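Local coordinates for protein short chain alcohol dehydrogenase-related dehydrogenase (Sinorhizobium meliloti, PDB 3TPC) that probably catalyses a nicotinamide-dependent oxidation or reduction of a substrate not yet identified, at residues V9-G14 with T33-D38; A60-E65 with F121-L126; R111-N116 with A164-G169; N147-A152 with V188-P193; A172-A177 with G243-L248. One frame throughout, in Å; residues are numbered along the deposited sequence.

From the N terminus, contact 1 closes first: it pairs strands 9-12 and 33-38 through the beta-alpha-beta unit of helix 18-29. Contact 2 opens only afterwards, beyond strand 56-59, and ties the loop at 60-65 to helix 106-132; the two touch through a probable hydrogen bond between Asp38 O and Ala60 N. The loops then interlock. Contact 3 opens inside the span of contact 2 and ends beyond it, joining helices 106-132 and 161-181. Contact 4 crosses contact 3 in the same way, setting strand 143-148 against 186-193, and contact 5 crosses contact 4, bringing helix 161-181 to the segment that ends in strand 245-248. Contacts 2, 3 and 5 also reach the second subunit.

Contact 1: V9-G14 with T33-D38; sequences VFIVTG and TVLGLD
Val9 to Val12 run beside Thr33 to Gly36 as two parallel strands of the Rossmann fold, joined through helix 18-29 in a beta-alpha-beta unit. The short axes pass 4.7 Å apart at 17°, and four backbone bonds hold the pair: Phe10 N to Thr33 O, Leu35 N to Phe10 O, Val12 N to Leu35 O and Leu37 N to Val12 O. Each is close to straight; the one from Leu35 N to Phe10 O is the shortest at 2.7 Å, with 173° at its hydrogen. Val9, Ile11, Thr33 and Leu35 look to one face, where helix 65-79 lies over Val9, Thr33 and Leu35. Phe10, Val12 and Val34 look to the other, against helix 18-29, and there Val12 CG2 meets Val34 CG1 at 4.1 Å.

Leu37 can be followed outward atom by atom. Its CB rests 3.7 Å from Val12 O, the carbonyl that its own backbone N engages. With CG placed beside the backbone N (chi1 -59°), the chain turns back toward the first strand, and CG comes 4.2 Å from Ile11 CG2. CD1 then closes on that same methyl at 3.7 Å, the two side chains meeting at a slant, while CD2 reaches Ala60 CB.

Past the last rung, Thr13 and Gly14 begin the glycine-rich TGxxxGxG turn of the family, and Asp38 stands where many NAD-dependent relatives hold the adenosine ribose. The Asp38 carboxylate leans over Gly14, OD2 lying 3.0 Å from Gly14 CA and accepting from Ser16 N.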
# COMPACT_ATOMS: atom_id res chain seq x y z
N VAL D 9 21.30 -25.04 -7.35
CA VAL D 9 22.38 -24.07 -7.54
C VAL D 9 21.85 -22.63 -7.43
O VAL D 9 20.99 -22.21 -8.23
CB VAL D 9 22.99 -24.23 -8.94
CG1 VAL D 9 24.03 -23.13 -9.23
CG2 VAL D 9 23.59 -25.66 -9.10
N PHE D 10 22.40 -21.88 -6.47
CA PHE D 10 22.02 -20.51 -6.21
C PHE D 10 23.13 -19.53 -6.47
O PHE D 10 24.31 -19.79 -6.18
CB PHE D 10 21.58 -20.34 -4.75
CG PHE D 10 20.21 -20.83 -4.49
CD1 PHE D 10 19.19 -19.94 -4.18
CD2 PHE D 10 19.92 -22.19 -4.58
CE1 PHE D 10 17.90 -20.39 -3.96
CE2 PHE D 10 18.66 -22.66 -4.37
CZ PHE D 10 17.63 -21.77 -4.07
N ILE D 11 22.74 -18.38 -7.00
CA ILE D 11 23.61 -17.24 -7.05
C ILE D 11 23.17 -16.27 -6.00
O ILE D 11 21.99 -16.02 -5.82
CB ILE D 11 23.57 -16.58 -8.42
CG1 ILE D 11 23.86 -17.64 -9.49
CG2 ILE D 11 24.56 -15.39 -8.45
CD1 ILE D 11 23.78 -17.19 -10.92
N VAL D 12 24.13 -15.74 -5.27
CA VAL D 12 23.85 -14.84 -4.22
C VAL D 12 24.81 -13.69 -4.46
O VAL D 12 25.99 -13.89 -4.79
CB VAL D 12 24.11 -15.41 -2.81
CG1 VAL D 12 23.83 -14.36 -1.79
CG2 VAL D 12 23.25 -16.63 -2.47
N THR D 13 24.28 -12.50 -4.20
CA THR D 13 24.88 -11.23 -4.50
C THR D 13 25.16 -10.52 -3.18
O THR D 13 24.53 -10.80 -2.15
CB THR D 13 23.87 -10.54 -5.46
OG1 THR D 13 24.37 -10.56 -6.81
CG2 THR D 13 23.42 -9.23 -5.00
N GLY D 14 26.18 -9.66 -3.15
CA GLY D 14 26.69 -9.17 -1.85
C GLY D 14 26.96 -10.27 -0.84
O GLY D 14 26.65 -10.15 0.35
N THR D 33 24.50 -25.87 -3.96
CA THR D 33 25.66 -25.30 -4.60
C THR D 33 25.51 -23.76 -4.67
O THR D 33 24.50 -23.24 -5.15
CB THR D 33 25.80 -25.91 -6.01
OG1 THR D 33 26.03 -27.31 -5.89
CG2 THR D 33 26.92 -25.29 -6.78
N VAL D 34 26.50 -23.01 -4.20
CA VAL D 34 26.34 -21.56 -4.13
C VAL D 34 27.43 -20.79 -4.90
O VAL D 34 28.61 -21.02 -4.70
CB VAL D 34 26.17 -21.07 -2.65
CG1 VAL D 34 26.10 -19.55 -2.56
CG2 VAL D 34 24.92 -21.67 -2.02
N LEU D 35 27.01 -19.88 -5.78
CA LEU D 35 27.91 -18.95 -6.43
C LEU D 35 27.81 -17.61 -5.70
O LEU D 35 26.83 -16.88 -5.83
CB LEU D 35 27.59 -18.81 -7.92
CG LEU D 35 28.52 -17.83 -8.66
CD1 LEU D 35 30.03 -18.12 -8.44
CD2 LEU D 35 28.21 -17.76 -10.14
N GLY D 36 28.83 -17.30 -4.91
CA GLY D 36 28.84 -16.09 -4.14
C GLY D 36 29.50 -14.97 -4.89
O GLY D 36 30.71 -14.99 -5.09
N LEU D 37 28.72 -13.98 -5.31
CA LEU D 37 29.26 -12.77 -5.96
C LEU D 37 29.35 -11.63 -4.98
O LEU D 37 28.47 -11.51 -4.10
CB LEU D 37 28.38 -12.35 -7.13
CG LEU D 37 28.23 -13.42 -8.20
CD1 LEU D 37 27.28 -12.97 -9.24
CD2 LEU D 37 29.59 -13.70 -8.83
N ASP D 38 30.41 -10.83 -5.12
CA ASP D 38 30.64 -9.56 -4.41
C ASP D 38 31.90 -8.87 -4.95
O ASP D 38 32.54 -9.38 -5.87
CB ASP D 38 30.75 -9.74 -2.90
CG ASP D 38 30.20 -8.52 -2.12
OD1 ASP D 38 30.39 -7.36 -2.56
OD2 ASP D 38 29.58 -8.73 -1.04

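Contact 2: A60-E65 with F121-L126; sequences ADVTNE and FNMIRL
Glu65 and Arg125 form a salt bridge across the contact: Arg125 NH2 donates to Glu65 OE2 at 3.1 Å, with 151° at the hydrogen. The carboxylate receives it on the anti lone pair of OE2, 20° out of the guanidinium plane, so the grip is single and slanted. Further along, Met123, modelled as selenomethionine, bends so that CE lies 3.3 Å from Val62 O. Asn122 CB approaches Val62 O at 3.5 Å.

The loop at 60-65 links strand 56-59 of the Rossmann fold to helix 65-79, and in related dehydrogenases the equivalent Asp-Val pair borders the adenine pocket. A type I turn from Asp61 to Asn64 shapes it, and Asn64 caps the helix through OD1 and Asp67 N.

Over one guanidinium face of Arg125, Leu126 CG lies 4.0 Å from the plane, toward the rim. Arg125 NH1 donates to His104 O of the second subunit. Replacing Arg125 by an alanine would probably leave both Glu65 and that carbonyl without their mate. Leu106 of the second subunit packs on Glu65, Asn122 and Arg125.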
# COMPACT_ATOMS: atom_id res chain seq x y z
N ALA D 60 32.77 -9.78 -8.52
CA ALA D 60 31.97 -9.19 -9.60
C ALA D 60 31.33 -7.88 -9.18
O ALA D 60 31.00 -7.71 -8.00
CB ALA D 60 30.91 -10.18 -10.12
N ASP D 61 31.20 -6.96 -10.14
CA ASP D 61 30.37 -5.77 -10.01
C ASP D 61 29.02 -6.00 -10.70
O ASP D 61 28.88 -5.89 -11.93
CB ASP D 61 31.05 -4.53 -10.62
CG ASP D 61 30.21 -3.24 -10.49
OD1 ASP D 61 29.11 -3.22 -9.85
OD2 ASP D 61 30.66 -2.21 -11.07
N VAL D 62 28.03 -6.28 -9.84
CA VAL D 62 26.66 -6.68 -10.17
C VAL D 62 25.99 -5.70 -11.17
O VAL D 62 25.01 -6.01 -11.85
CB VAL D 62 25.94 -6.85 -8.81
CG1 VAL D 62 25.32 -5.55 -8.30
CG2 VAL D 62 24.97 -7.92 -8.84
N THR D 63 26.61 -4.52 -11.27
CA THR D 63 26.21 -3.41 -12.15
C THR D 63 26.76 -3.44 -13.59
O THR D 63 26.13 -2.89 -14.54
CB THR D 63 26.62 -2.11 -11.45
OG1 THR D 63 25.43 -1.50 -10.90
CG2 THR D 63 27.34 -1.14 -12.36
N ASN D 64 27.93 -4.05 -13.75
CA ASN D 64 28.59 -4.22 -15.04
C ASN D 64 27.96 -5.37 -15.85
O ASN D 64 27.84 -6.48 -15.35
CB ASN D 64 30.07 -4.51 -14.77
CG ASN D 64 30.91 -4.44 -16.02
OD1 ASN D 64 30.88 -5.34 -16.85
ND2 ASN D 64 31.68 -3.36 -16.14
N GLU D 65 27.56 -5.10 -17.09
CA GLU D 65 26.99 -6.16 -17.94
C GLU D 65 27.97 -7.35 -18.16
O GLU D 65 27.56 -8.52 -18.12
CB GLU D 65 26.50 -5.61 -19.28
CG GLU D 65 25.96 -6.68 -20.27
CD GLU D 65 25.27 -6.10 -21.52
OE1 GLU D 65 25.97 -5.62 -22.45
OE2 GLU D 65 24.02 -6.13 -21.59
N PHE D 121 18.39 -5.52 -11.32
CA PHE D 121 17.79 -5.80 -12.61
C PHE D 121 18.71 -6.53 -13.58
O PHE D 121 18.28 -7.39 -14.32
CB PHE D 121 17.26 -4.54 -13.27
CG PHE D 121 16.58 -4.81 -14.57
CD1 PHE D 121 15.31 -5.34 -14.58
CD2 PHE D 121 17.22 -4.58 -15.78
CE1 PHE D 121 14.68 -5.59 -15.76
CE2 PHE D 121 16.58 -4.82 -16.97
CZ PHE D 121 15.32 -5.35 -16.97
N ASN D 122 19.97 -6.14 -13.60
CA ASN D 122 20.99 -6.80 -14.41
C ASN D 122 21.04 -8.29 -14.08
O ASN D 122 20.88 -9.13 -14.97
CB ASN D 122 22.35 -6.17 -14.10
CG ASN D 122 23.42 -6.46 -15.14
OD1 ASN D 122 24.60 -6.37 -14.84
ND2 ASN D 122 23.03 -6.77 -16.34
N MSE D 123 21.27 -8.61 -12.80
CA MSE D 123 21.20 -10.01 -12.32
C MSE D 123 19.90 -10.71 -12.68
O MSE D 123 19.89 -11.86 -13.00
CB MSE D 123 21.41 -10.11 -10.82
CG MSE D 123 22.84 -9.76 -10.35
SE MSE D 123 24.22 -10.74 -11.36
CE MSE D 123 24.89 -9.24 -12.21
N ILE D 124 18.79 -10.06 -12.54
CA ILE D 124 17.53 -10.65 -12.84
C ILE D 124 17.33 -10.98 -14.30
O ILE D 124 16.90 -12.02 -14.66
CB ILE D 124 16.40 -9.76 -12.37
CG1 ILE D 124 16.28 -9.79 -10.87
CG2 ILE D 124 15.14 -10.16 -12.94
CD1 ILE D 124 15.06 -9.23 -10.39
N ARG D 125 17.67 -10.06 -15.15
CA ARG D 125 17.53 -10.36 -16.53
C ARG D 125 18.44 -11.50 -17.01
O ARG D 125 18.05 -12.31 -17.79
CB ARG D 125 17.65 -9.13 -17.39
CG ARG D 125 18.99 -8.80 -17.78
CD ARG D 125 19.18 -7.37 -17.95
NE ARG D 125 20.59 -7.18 -18.04
CZ ARG D 125 21.29 -7.20 -19.15
NH1 ARG D 125 20.72 -7.34 -20.30
NH2 ARG D 125 22.57 -7.09 -19.08
N LEU D 126 19.67 -11.50 -16.56
CA LEU D 126 20.56 -12.58 -16.89
C LEU D 126 20.35 -13.94 -16.26
O LEU D 126 20.39 -14.92 -16.92
CB LEU D 126 22.00 -12.13 -16.85
CG LEU D 126 22.36 -11.02 -17.82
CD1 LEU D 126 23.74 -10.62 -17.61
CD2 LEU D 126 22.15 -11.37 -19.20

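Contact 3: R111-N116 with A164-G169; sequences RTVAVN and AASKGG
Ser166 drives its hydroxyl against the backbone of the neighbouring helix, and this is where the two segments pack tightly. The short axes pass 8.8 Å apart at 29°, and the alpha carbons of Val113 and Ser166 come within 4.9 Å. Around Ser166 OG, Thr112 CG2 and Asn116 CB each lie 3.4 Å away, and Thr112 O is 3.1 Å off. The last pair makes a weak hydrogen bond at most; Ala162 O is also within reach of that proton. Thr112 O is also taken by Asn116 N, in keeping with its place inside a helix. Val113 also packs on Val113 of the second subunit, at the subunit interface.

Toward Lys167 the fit is looser. That side chain bends at its second torsion (chi2 -53°) and then runs extended, crossing Asn116 at a slant, yet CE stays 4.2 Å from Asn116 CG. Lys167 NZ and Asn116 OD1 are 4.1 Å apart, too long for a bond. Each polar group looks elsewhere: NZ donates to Thr148 O, and Asn116 ND2 to Thr91 O.

The helix widens into a pi-type turn at 114-116, just where Asn116 presents its amide. Asn116 and Lys167, with Tyr163 and Ser150 nearby, match the Asn-Ser-Tyr-Lys tetrad of classical short-chain dehydrogenases, the lysine standing four residues after the tyrosine in the YxxxK motif.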
# COMPACT_ATOMS: atom_id res chain seq x y z
N ARG D 111 24.56 6.75 -8.19
CA ARG D 111 25.37 5.62 -7.82
C ARG D 111 24.58 4.62 -6.91
O ARG D 111 24.67 3.43 -7.05
CB ARG D 111 26.64 6.15 -7.12
CG ARG D 111 27.87 5.28 -7.25
N THR D 112 23.82 5.14 -5.97
CA THR D 112 22.99 4.33 -5.09
C THR D 112 21.86 3.65 -5.84
O THR D 112 21.55 2.49 -5.56
CB THR D 112 22.38 5.24 -4.04
OG1 THR D 112 23.43 5.78 -3.25
CG2 THR D 112 21.37 4.49 -3.17
N VAL D 113 21.24 4.38 -6.77
CA VAL D 113 20.25 3.78 -7.68
C VAL D 113 20.91 2.70 -8.54
O VAL D 113 20.34 1.63 -8.72
CB VAL D 113 19.57 4.86 -8.58
CG1 VAL D 113 18.60 4.22 -9.58
CG2 VAL D 113 18.79 5.80 -7.74
N ALA D 114 22.13 2.95 -9.02
CA ALA D 114 22.82 1.99 -9.87
C ALA D 114 23.18 0.67 -9.13
O ALA D 114 22.84 -0.43 -9.59
CB ALA D 114 24.01 2.63 -10.58
N VAL D 115 23.74 0.76 -7.93
CA VAL D 115 24.02 -0.45 -7.18
C VAL D 115 22.73 -1.18 -6.77
O VAL D 115 22.57 -2.35 -7.03
CB VAL D 115 24.77 -0.13 -5.91
CG1 VAL D 115 24.73 -1.30 -4.96
CG2 VAL D 115 26.21 0.32 -6.22
N ASN D 116 21.80 -0.46 -6.14
CA ASN D 116 20.61 -1.07 -5.55
C ASN D 116 19.58 -1.52 -6.61
O ASN D 116 19.08 -2.62 -6.53
CB ASN D 116 20.01 -0.14 -4.48
CG ASN D 116 20.90 -0.03 -3.23
OD1 ASN D 116 21.58 -0.96 -2.86
ND2 ASN D 116 20.90 1.11 -2.59
N ALA D 164 15.69 5.05 -0.19
CA ALA D 164 14.29 4.83 -0.34
C ALA D 164 13.82 4.70 -1.83
O ALA D 164 13.10 3.76 -2.19
CB ALA D 164 13.54 5.95 0.39
N ALA D 165 14.26 5.60 -2.68
CA ALA D 165 13.83 5.56 -4.08
C ALA D 165 14.32 4.29 -4.75
O ALA D 165 13.54 3.59 -5.42
CB ALA D 165 14.32 6.83 -4.88
N SER D 166 15.62 4.04 -4.58
CA SER D 166 16.30 2.80 -4.97
C SER D 166 15.47 1.54 -4.69
O SER D 166 15.28 0.68 -5.53
CB SER D 166 17.48 2.61 -4.01
OG SER D 166 18.63 3.00 -4.61
N LYS D 167 15.10 1.41 -3.41
CA LYS D 167 14.53 0.20 -2.90
C LYS D 167 13.08 0.16 -3.28
O LYS D 167 12.50 -0.93 -3.47
CB LYS D 167 14.69 0.18 -1.39
CG LYS D 167 16.16 0.02 -0.90
CD LYS D 167 16.85 -1.18 -1.52
CE LYS D 167 18.04 -1.68 -0.71
NZ LYS D 167 18.42 -3.04 -1.20
N GLY D 168 12.49 1.36 -3.38
CA GLY D 168 11.12 1.53 -3.87
C GLY D 168 11.05 1.02 -5.29
O GLY D 168 10.11 0.36 -5.63
N GLY D 169 12.11 1.29 -6.07
CA GLY D 169 12.29 0.75 -7.40
C GLY D 169 12.26 -0.75 -7.37
O GLY D 169 11.53 -1.40 -8.19

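Contact 4: N147-A152 with V188-P193; sequences NTASIA and VVTIAP
Asn147 N donates to Val189 O at 2.8 Å, and Asn147 O receives Ile191 N at 2.9 Å. Ala149 N extends the ladder to Ile191 O. Beyond this the regular ladder ends, yet the chains stay close, the alpha carbons of Ser150 and Ala192 lying 3.9 Å apart. Ile151 N still finds Pro193 O at 3.0 Å. The same oxygen accepts a second bond from a water, 3.1 Å away, which also meets Ser150 OG.

These are parallel strands 143-148 and 186-193 of the Rossmann sheet, linked by a crossover through helix 161-181. Ser150, on the loop after the first strand, sits where classical short-chain dehydrogenases carry their catalytic serine, near Tyr163. Its OG accepts from Ala152 N at 2.8 Å, capping the turn that leads to helix 152-155. Without the hydroxyl, as with an alanine here, Ala152 N is likely to lose its cap and the water one of its partners.

Thr148 OG1 is satisfied by Tyr228 OH and Asn87 O. Asn147 OD1 and Thr190 OG1, by contrast, are buried with no hydrogen-bond partner in the model. With Thr190 OG1 beside the backbone N (chi1 -64°), CG2 falls anti to it and meets Ala149 CB at 3.4 Å.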
# COMPACT_ATOMS: atom_id res chain seq x y z
N ASN D 147 14.41 -10.74 -4.02
CA ASN D 147 15.13 -9.48 -3.94
C ASN D 147 15.15 -8.87 -2.55
O ASN D 147 14.27 -9.12 -1.71
CB ASN D 147 14.59 -8.50 -4.95
CG ASN D 147 14.53 -9.07 -6.35
OD1 ASN D 147 13.49 -9.07 -6.99
ND2 ASN D 147 15.63 -9.57 -6.84
N THR D 148 16.13 -8.01 -2.33
CA THR D 148 16.23 -7.35 -1.06
C THR D 148 15.95 -5.90 -1.27
O THR D 148 16.73 -5.21 -1.92
CB THR D 148 17.65 -7.51 -0.44
OG1 THR D 148 17.95 -8.91 -0.34
CG2 THR D 148 17.66 -6.89 0.90
N ALA D 149 14.83 -5.44 -0.74
CA ALA D 149 14.46 -4.03 -0.82
C ALA D 149 14.78 -3.48 0.56
O ALA D 149 15.87 -3.72 1.09
CB ALA D 149 12.95 -3.87 -1.13
N SER D 150 13.82 -2.81 1.16
CA SER D 150 14.00 -2.33 2.52
C SER D 150 12.75 -1.61 2.96
O SER D 150 12.02 -1.05 2.13
CB SER D 150 15.18 -1.34 2.61
OG SER D 150 14.89 -0.28 3.51
N ILE D 151 12.55 -1.55 4.25
CA ILE D 151 11.45 -0.77 4.85
C ILE D 151 11.49 0.73 4.49
O ILE D 151 10.52 1.43 4.57
CB ILE D 151 11.49 -1.06 6.42
CG1 ILE D 151 10.23 -1.71 6.84
CG2 ILE D 151 11.85 0.08 7.27
CD1 ILE D 151 10.23 -3.12 6.39
N ALA D 152 12.63 1.22 4.10
CA ALA D 152 12.74 2.60 3.67
C ALA D 152 11.97 2.80 2.36
O ALA D 152 11.63 3.91 2.02
CB ALA D 152 14.17 2.96 3.50
N VAL D 188 9.14 -14.50 -8.26
CA VAL D 188 9.89 -13.33 -7.91
C VAL D 188 9.18 -12.76 -6.73
O VAL D 188 7.99 -12.43 -6.83
CB VAL D 188 9.90 -12.26 -9.02
CG1 VAL D 188 10.87 -11.13 -8.64
CG2 VAL D 188 10.27 -12.86 -10.36
N VAL D 189 9.94 -12.63 -5.62
CA VAL D 189 9.46 -12.24 -4.32
C VAL D 189 10.53 -11.31 -3.79
O VAL D 189 11.67 -11.51 -4.10
CB VAL D 189 9.32 -13.46 -3.37
CG1 VAL D 189 8.81 -13.06 -1.96
CG2 VAL D 189 8.37 -14.44 -3.96
N THR D 190 10.14 -10.27 -3.04
CA THR D 190 11.02 -9.26 -2.47
C THR D 190 10.76 -9.21 -0.97
O THR D 190 9.60 -9.30 -0.53
CB THR D 190 10.77 -7.85 -3.08
OG1 THR D 190 11.08 -7.88 -4.48
CG2 THR D 190 11.67 -6.78 -2.44
N ILE D 191 11.85 -9.17 -0.20
CA ILE D 191 11.78 -8.95 1.24
C ILE D 191 12.15 -7.53 1.54
O ILE D 191 13.17 -7.04 1.05
CB ILE D 191 12.85 -9.84 2.04
CG1 ILE D 191 12.57 -11.32 1.94
CG2 ILE D 191 12.80 -9.50 3.53
CD1 ILE D 191 13.77 -12.24 2.41
N ALA D 192 11.40 -6.88 2.41
CA ALA D 192 11.79 -5.55 2.82
C ALA D 192 12.21 -5.62 4.27
O ALA D 192 11.35 -5.62 5.15
CB ALA D 192 10.64 -4.59 2.64
N PRO D 193 13.51 -5.75 4.52
CA PRO D 193 14.00 -5.87 5.90
C PRO D 193 13.97 -4.54 6.63
O PRO D 193 14.05 -3.52 5.99
CB PRO D 193 15.47 -6.28 5.71
CG PRO D 193 15.82 -5.81 4.34
CD PRO D 193 14.59 -6.02 3.54
O HOH W 1 16.51 -1.69 5.67

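Contact 5: A172-A177 with G243-L248; sequences ALTLPA and GEVIRL
Helix 161-181, the crossover helix on one face of the Rossmann sheet, settles over the approach to strand 245-248, with Thr174 and Leu175 touching Gly243, Glu244 and Val245. No hydrogen bond spans the two segments; the evidence for packing is close approach and 169 Å² of buried surface. The alpha carbons of Leu175 and Gly243 come to 4.4 Å. Thr174 splits its branches: OG1 lies 3.6 Å from Gly243 C and 3.7 Å from Glu244 N, while CG2 meets Val245 CG2 at a slant, 3.9 Å away. OG1 is buried without a polar partner in the model.

Leu175 extends with CG anti to the backbone N (chi1 -173°), which brings CD1 3.9 Å from Gly243 O. Glycine suits this place twice over: its phi is positive (68°), and a beta carbon would crowd Leu175 CD1. Gly243 N meanwhile pairs with Val188 O of the adjoining strand.

The helix is kinked at Leu175 and Pro176. Glu244 OE2 accepts from Arg247 N of the third subunit, and the reverse pair forms as well. Contact between the last, edge strands of two subunits is a recurrent feature of tetrameric short-chain dehydrogenases, consistent with this four-chain assembly.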
# COMPACT_ATOMS: atom_id res chain seq x y z
N ALA D 172 8.86 -2.14 -6.48
CA ALA D 172 7.88 -2.01 -7.56
C ALA D 172 8.14 -2.97 -8.74
O ALA D 172 7.25 -3.26 -9.54
CB ALA D 172 7.81 -0.55 -8.06
N LEU D 173 9.38 -3.46 -8.82
CA LEU D 173 9.77 -4.32 -9.93
C LEU D 173 9.14 -5.71 -9.74
O LEU D 173 8.92 -6.47 -10.69
CB LEU D 173 11.30 -4.42 -9.97
CG LEU D 173 12.07 -5.06 -11.11
CD1 LEU D 173 12.06 -4.22 -12.39
CD2 LEU D 173 13.50 -5.20 -10.59
N THR D 174 8.82 -6.04 -8.51
CA THR D 174 8.60 -7.44 -8.25
C THR D 174 7.37 -8.06 -8.95
O THR D 174 7.48 -9.11 -9.65
CB THR D 174 8.78 -7.77 -6.74
OG1 THR D 174 7.75 -8.64 -6.30
CG2 THR D 174 8.78 -6.62 -5.97
N LEU D 175 6.25 -7.39 -8.84
CA LEU D 175 5.05 -7.80 -9.55
C LEU D 175 5.15 -7.84 -11.11
O LEU D 175 4.80 -8.83 -11.70
CB LEU D 175 3.88 -6.96 -9.08
CG LEU D 175 2.53 -7.39 -9.60
CD1 LEU D 175 2.14 -8.78 -9.03
CD2 LEU D 175 1.52 -6.30 -9.27
N PRO D 176 5.69 -6.80 -11.78
CA PRO D 176 5.80 -7.00 -13.22
C PRO D 176 6.73 -8.13 -13.63
O PRO D 176 6.50 -8.78 -14.65
CB PRO D 176 6.37 -5.63 -13.70
CG PRO D 176 6.75 -4.92 -12.50
CD PRO D 176 5.78 -5.37 -11.48
N ALA D 177 7.79 -8.34 -12.85
CA ALA D 177 8.72 -9.44 -13.07
C ALA D 177 8.06 -10.80 -12.82
O ALA D 177 8.14 -11.64 -13.70
CB ALA D 177 9.96 -9.25 -12.27
N GLY D 243 5.24 -12.61 -6.41
CA GLY D 243 4.84 -11.20 -6.72
C GLY D 243 4.67 -10.29 -5.50
O GLY D 243 3.98 -9.24 -5.61
N GLU D 244 5.26 -10.65 -4.36
CA GLU D 244 4.97 -9.88 -3.11
C GLU D 244 6.19 -9.34 -2.40
O GLU D 244 7.32 -9.78 -2.63
CB GLU D 244 4.10 -10.74 -2.17
CG GLU D 244 4.11 -10.43 -0.68
CD GLU D 244 3.11 -9.36 -0.22
OE1 GLU D 244 3.02 -8.30 -0.87
OE2 GLU D 244 2.43 -9.54 0.83
N VAL D 245 5.95 -8.32 -1.59
CA VAL D 245 6.94 -7.68 -0.79
C VAL D 245 6.63 -7.99 0.68
O VAL D 245 5.59 -7.60 1.19
CB VAL D 245 6.92 -6.16 -1.00
CG1 VAL D 245 8.01 -5.50 -0.17
CG2 VAL D 245 7.15 -5.82 -2.50
N ILE D 246 7.54 -8.69 1.35
CA ILE D 246 7.30 -9.02 2.74
C ILE D 246 8.14 -8.15 3.60
O ILE D 246 9.37 -8.13 3.44
CB ILE D 246 7.63 -10.48 3.01
CG1 ILE D 246 6.82 -11.34 2.03
CG2 ILE D 246 7.27 -10.87 4.47
CD1 ILE D 246 7.29 -12.78 1.88
N ARG D 247 7.50 -7.41 4.51
CA ARG D 247 8.25 -6.63 5.51
C ARG D 247 8.79 -7.59 6.57
O ARG D 247 8.07 -8.45 7.10
CB ARG D 247 7.43 -5.51 6.18
CG ARG D 247 6.76 -4.46 5.19
CD ARG D 247 5.86 -3.45 5.94
NE ARG D 247 6.62 -2.73 6.96
CZ ARG D 247 6.95 -1.45 6.90
NH1 ARG D 247 6.55 -0.72 5.87
NH2 ARG D 247 7.65 -0.89 7.88
N LEU D 248 10.09 -7.45 6.84
CA LEU D 248 10.72 -8.28 7.88
C LEU D 248 11.35 -7.36 8.90
O LEU D 248 12.55 -7.02 8.78
CB LEU D 248 11.77 -9.21 7.24
CG LEU D 248 12.25 -10.31 8.17
CD1 LEU D 248 11.10 -11.14 8.74
CD2 LEU D 248 13.32 -11.16 7.48